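Local coordinates for protein iron-containing alcohol dehydrogenase (Ralstonia eutropha, PDB 3JZD) that probably reduces maleylacetate to 3-oxoadipate with NADH or NADPH, as a homodimeric member of the iron-containing alcohol dehydrogenase family, at residues P308-L311 with R312-G315; Y333-P336 with R337-R341. All coordinates share one frame; numbering follows the deposited sequence.

How the contacts relate
Both contacts are local turns in loops of the helical C-terminal part of the chain, and they follow each other in series, their centres about 24 Å apart. Contact 1, between helices 294-304 and 321-328, is partly buried; contact 2, between helices 321-328 and 341-353, lies at the surface. Each packs against helices 257-272 and 341-353, so the same two helices bear on both. Their chemistry differs with place: in 308-315 two backbone hydrogen bonds close a short 3-10 turn, with apolar groups inward and a salt bridge outward, whereas in the proline-rich 333-341 one side-chain amide bonds to a backbone carbonyl and a tyrosine meets an isoleucine.

Contact 1 of 2, residues P308-L311 with R312-G315; sequences PVAL and RDIG
A short 3-10 turn in the loop between helices 294-304 and 321-328 makes this contact, and its two bonds are Asp313 N to Ala310 O, 2.9 Å, and Ile314 N to Leu311 O, 3.1 Å. Each N-H thus goes to the carbonyl three residues earlier, as in a 3-10 turn. The apolar side chains gather on the inner side. With chi1 at 61° placing CG1 between backbone N and carbonyl carbon, Ile314 lays CG1 against Leu311 O (3.6 Å) and turns CG2 to the ring of Pro308, 3.7 Å from its CG, the two side chains crossing at about a right angle. Ile314 CD1 reaches CD2 of Leu311. These two branched side chains present methyls to each other and to Ile263, filling the apolar side that faces helix 257-272. On the outer side, Arg312 bends at chi3 and brings NH1 3.2 Å from Asp313 OD1, a salt bridge with a weak hydrogen bond. The small methyl of Ala310 sits 3.8 Å from that NH1. Val309 N donates to a water 2.9 Å away. The guanidinium would probably favour a charged Asp313 carboxylate, but with that bond weak and both residues exposed, the main hold comes from the backbone bonds and the Pro308, Leu311 and Ile314 packing.

Contact 2 of 2, residues Y333-P336 with R337-R341; sequences YWNP and RPIER
Asn335 and Arg337 meet through one nearly straight hydrogen bond, from Asn335 ND2 to Arg337 O, 2.8 Å long with an N-H...O angle of 170°. The acceptor lies in the amide plane of Asn335, and the donor approaches in the carbonyl plane on a lone pair. With CG anti to the backbone N (chi1 -172°), the amide extends toward the returning chain and bridges the bend at Pro336. Ile339 packs beside this bond: its CD1 comes 3.4 Å from Asn335 ND2 and 3.5 Å from Tyr333 OH. The tyrosine is met obliquely at its hydroxyl end, where Ile339 CG1 lies 3.9 Å from Tyr333 CZ, and the two side chains cross at about a right angle. Ile339 suits this place because its CG1-CD1 branch can reach the phenol and the amide together.

The chain here is a proline-rich loop between helices 321-328 and 341-353, with Glu340 at the N-cap position of the second. Pro336 and Pro338 flank Arg337; they restrict the backbone and have no N-H to donate, consistent with the irregular course of the loop. The cross-turn bond comes from the Asn335 side chain. Arg337 contributes its carbonyl O, while its extended side chain leads away to Tyr271.

Further out, both ends of the Asn335 amide are engaged: ND2 also donates to Asn272 OD1, and OD1 accepts from Leu241 N at the start of helix 241-253. These three bonds fix the rotation of the amide. Leu241 also touches both Tyr333 and Ile339. Tyr271, on helix 257-272, receives Arg337 NH1 on its carbonyl O, forms a cation-pi contact with the arginine, and hydrogen-bonds Pro338 O through its hydroxyl.

Contact 1 of 2, residues P308-L311 with R312-G315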
# COMPACT_ATOMS: atom_id res chain seq x y z
N PRO A 308 -16.91 1.90 -27.65
CA PRO A 308 -17.75 0.81 -28.17
C PRO A 308 -18.19 -0.08 -27.00
O PRO A 308 -17.45 -0.21 -26.00
CB PRO A 308 -16.81 0.04 -29.10
CG PRO A 308 -15.46 0.41 -28.70
CD PRO A 308 -15.51 1.78 -28.06
N VAL A 309 -19.41 -0.62 -27.09
CA VAL A 309 -19.99 -1.48 -26.07
C VAL A 309 -20.43 -2.85 -26.63
O VAL A 309 -21.04 -3.66 -25.92
CB VAL A 309 -21.18 -0.77 -25.40
CG1 VAL A 309 -20.70 0.50 -24.66
CG2 VAL A 309 -22.29 -0.41 -26.47
N ALA A 310 -20.14 -3.10 -27.90
CA ALA A 310 -20.52 -4.33 -28.57
C ALA A 310 -19.30 -4.89 -29.24
O ALA A 310 -18.62 -4.16 -29.98
CB ALA A 310 -21.63 -4.04 -29.61
N LEU A 311 -19.00 -6.18 -29.02
CA LEU A 311 -17.87 -6.81 -29.68
C LEU A 311 -18.02 -6.73 -31.19
O LEU A 311 -17.02 -6.74 -31.94
CB LEU A 311 -17.70 -8.30 -29.26
CG LEU A 311 -17.41 -8.61 -27.80
CD1 LEU A 311 -17.46 -10.11 -27.57
CD2 LEU A 311 -16.01 -7.98 -27.37
N ARG A 312 -19.25 -6.62 -31.65
CA ARG A 312 -19.54 -6.52 -33.07
C ARG A 312 -18.76 -5.34 -33.68
O ARG A 312 -18.31 -5.40 -34.80
CB ARG A 312 -21.05 -6.28 -33.29
CG ARG A 312 -21.45 -6.21 -34.79
CD ARG A 312 -22.86 -5.63 -35.10
NE ARG A 312 -23.74 -5.68 -33.93
CZ ARG A 312 -23.86 -4.71 -33.00
NH1 ARG A 312 -23.15 -3.57 -33.09
NH2 ARG A 312 -24.69 -4.86 -31.98
N ASP A 313 -18.66 -4.26 -32.92
CA ASP A 313 -18.01 -3.04 -33.39
C ASP A 313 -16.51 -3.00 -33.34
O ASP A 313 -15.95 -2.10 -33.89
CB ASP A 313 -18.59 -1.87 -32.65
CG ASP A 313 -20.06 -1.74 -32.92
OD1 ASP A 313 -20.48 -2.13 -34.03
OD2 ASP A 313 -20.80 -1.29 -32.04
N ILE A 314 -15.87 -3.98 -32.72
CA ILE A 314 -14.41 -4.02 -32.65
C ILE A 314 -13.85 -5.27 -33.34
O ILE A 314 -12.77 -5.76 -32.99
CB ILE A 314 -13.85 -3.84 -31.22
CG1 ILE A 314 -14.33 -4.96 -30.29
CG2 ILE A 314 -14.29 -2.48 -30.63
CD1 ILE A 314 -13.32 -5.32 -29.16
N GLY A 315 -14.59 -5.82 -34.30
CA GLY A 315 -14.01 -6.88 -35.12
C GLY A 315 -14.19 -8.32 -34.70
O GLY A 315 -13.41 -9.18 -35.11
O HOH W 1 -20.51 -0.37 -29.71

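Contact 2 of 2, residues Y333-P336 with R337-R341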
# COMPACT_ATOMS: atom_id res chain seq x y z
N TYR A 333 -10.09 -22.50 -14.24
CA TYR A 333 -9.48 -21.58 -13.29
C TYR A 333 -10.52 -21.24 -12.23
O TYR A 333 -11.73 -21.45 -12.45
CB TYR A 333 -9.03 -20.32 -14.01
CG TYR A 333 -10.13 -19.64 -14.77
CD1 TYR A 333 -10.94 -18.70 -14.15
CD2 TYR A 333 -10.36 -19.93 -16.14
CE1 TYR A 333 -11.96 -18.06 -14.84
CE2 TYR A 333 -11.40 -19.33 -16.83
CZ TYR A 333 -12.19 -18.39 -16.19
OH TYR A 333 -13.18 -17.75 -16.86
N TRP A 334 -10.07 -20.71 -11.10
CA TRP A 334 -11.01 -20.40 -10.03
C TRP A 334 -11.86 -19.19 -10.40
O TRP A 334 -11.35 -18.19 -10.91
CB TRP A 334 -10.24 -20.11 -8.73
CG TRP A 334 -11.10 -19.95 -7.61
CD1 TRP A 334 -11.57 -20.92 -6.78
CD2 TRP A 334 -11.71 -18.73 -7.19
NE1 TRP A 334 -12.42 -20.37 -5.86
CE2 TRP A 334 -12.49 -19.02 -6.07
CE3 TRP A 334 -11.61 -17.40 -7.62
CZ2 TRP A 334 -13.21 -18.04 -5.40
CZ3 TRP A 334 -12.32 -16.44 -6.95
CH2 TRP A 334 -13.11 -16.76 -5.86
N ASN A 335 -13.14 -19.27 -10.14
CA ASN A 335 -14.04 -18.14 -10.35
C ASN A 335 -15.17 -18.25 -9.29
O ASN A 335 -15.47 -19.34 -8.87
CB ASN A 335 -14.60 -18.15 -11.79
CG ASN A 335 -15.39 -16.90 -12.12
OD1 ASN A 335 -14.83 -15.81 -12.23
ND2 ASN A 335 -16.67 -17.07 -12.32
N PRO A 336 -15.77 -17.14 -8.84
CA PRO A 336 -16.80 -17.22 -7.77
C PRO A 336 -18.03 -18.05 -8.13
O PRO A 336 -18.65 -18.63 -7.24
CB PRO A 336 -17.19 -15.77 -7.53
CG PRO A 336 -15.96 -15.00 -7.96
CD PRO A 336 -15.41 -15.74 -9.14
N ARG A 337 -18.38 -18.04 -9.41
CA ARG A 337 -19.48 -18.87 -9.99
C ARG A 337 -18.86 -19.87 -11.03
O ARG A 337 -17.95 -19.50 -11.80
CB ARG A 337 -20.50 -17.93 -10.65
CG ARG A 337 -21.63 -18.66 -11.38
CD ARG A 337 -22.46 -17.72 -12.19
NE ARG A 337 -23.33 -18.46 -13.10
CZ ARG A 337 -24.14 -17.88 -13.99
NH1 ARG A 337 -24.18 -16.57 -14.08
NH2 ARG A 337 -24.93 -18.59 -14.76
N PRO A 338 -19.31 -21.13 -11.05
CA PRO A 338 -18.72 -22.09 -12.03
C PRO A 338 -18.80 -21.60 -13.48
O PRO A 338 -19.75 -20.92 -13.83
CB PRO A 338 -19.54 -23.38 -11.82
CG PRO A 338 -20.08 -23.27 -10.44
CD PRO A 338 -20.26 -21.80 -10.14
N ILE A 339 -17.76 -21.88 -14.26
CA ILE A 339 -17.70 -21.50 -15.66
C ILE A 339 -18.40 -22.67 -16.37
O ILE A 339 -17.95 -23.80 -16.27
CB ILE A 339 -16.24 -21.31 -16.13
CG1 ILE A 339 -15.49 -20.28 -15.26
CG2 ILE A 339 -16.18 -20.87 -17.57
CD1 ILE A 339 -16.09 -18.87 -15.19
N GLU A 340 -19.53 -22.40 -17.01
CA GLU A 340 -20.34 -23.42 -17.73
C GLU A 340 -20.65 -22.89 -19.14
O GLU A 340 -20.90 -21.70 -19.31
CB GLU A 340 -21.63 -23.74 -16.96
CG GLU A 340 -21.46 -24.23 -15.49
CD GLU A 340 -20.86 -25.66 -15.35
OE1 GLU A 340 -20.61 -26.35 -16.38
OE2 GLU A 340 -20.65 -26.10 -14.19
N ARG A 341 -20.72 -23.79 -20.12
CA ARG A 341 -20.91 -23.44 -21.54
C ARG A 341 -22.08 -22.51 -21.85
O ARG A 341 -21.92 -21.45 -22.42
CB ARG A 341 -21.12 -24.68 -22.43
CG ARG A 341 -21.06 -24.32 -23.95
CD ARG A 341 -21.67 -25.37 -24.89
NE ARG A 341 -23.11 -25.54 -24.69
CZ ARG A 341 -24.04 -24.67 -25.10
NH1 ARG A 341 -23.71 -23.54 -25.71
NH2 ARG A 341 -25.32 -24.93 -24.85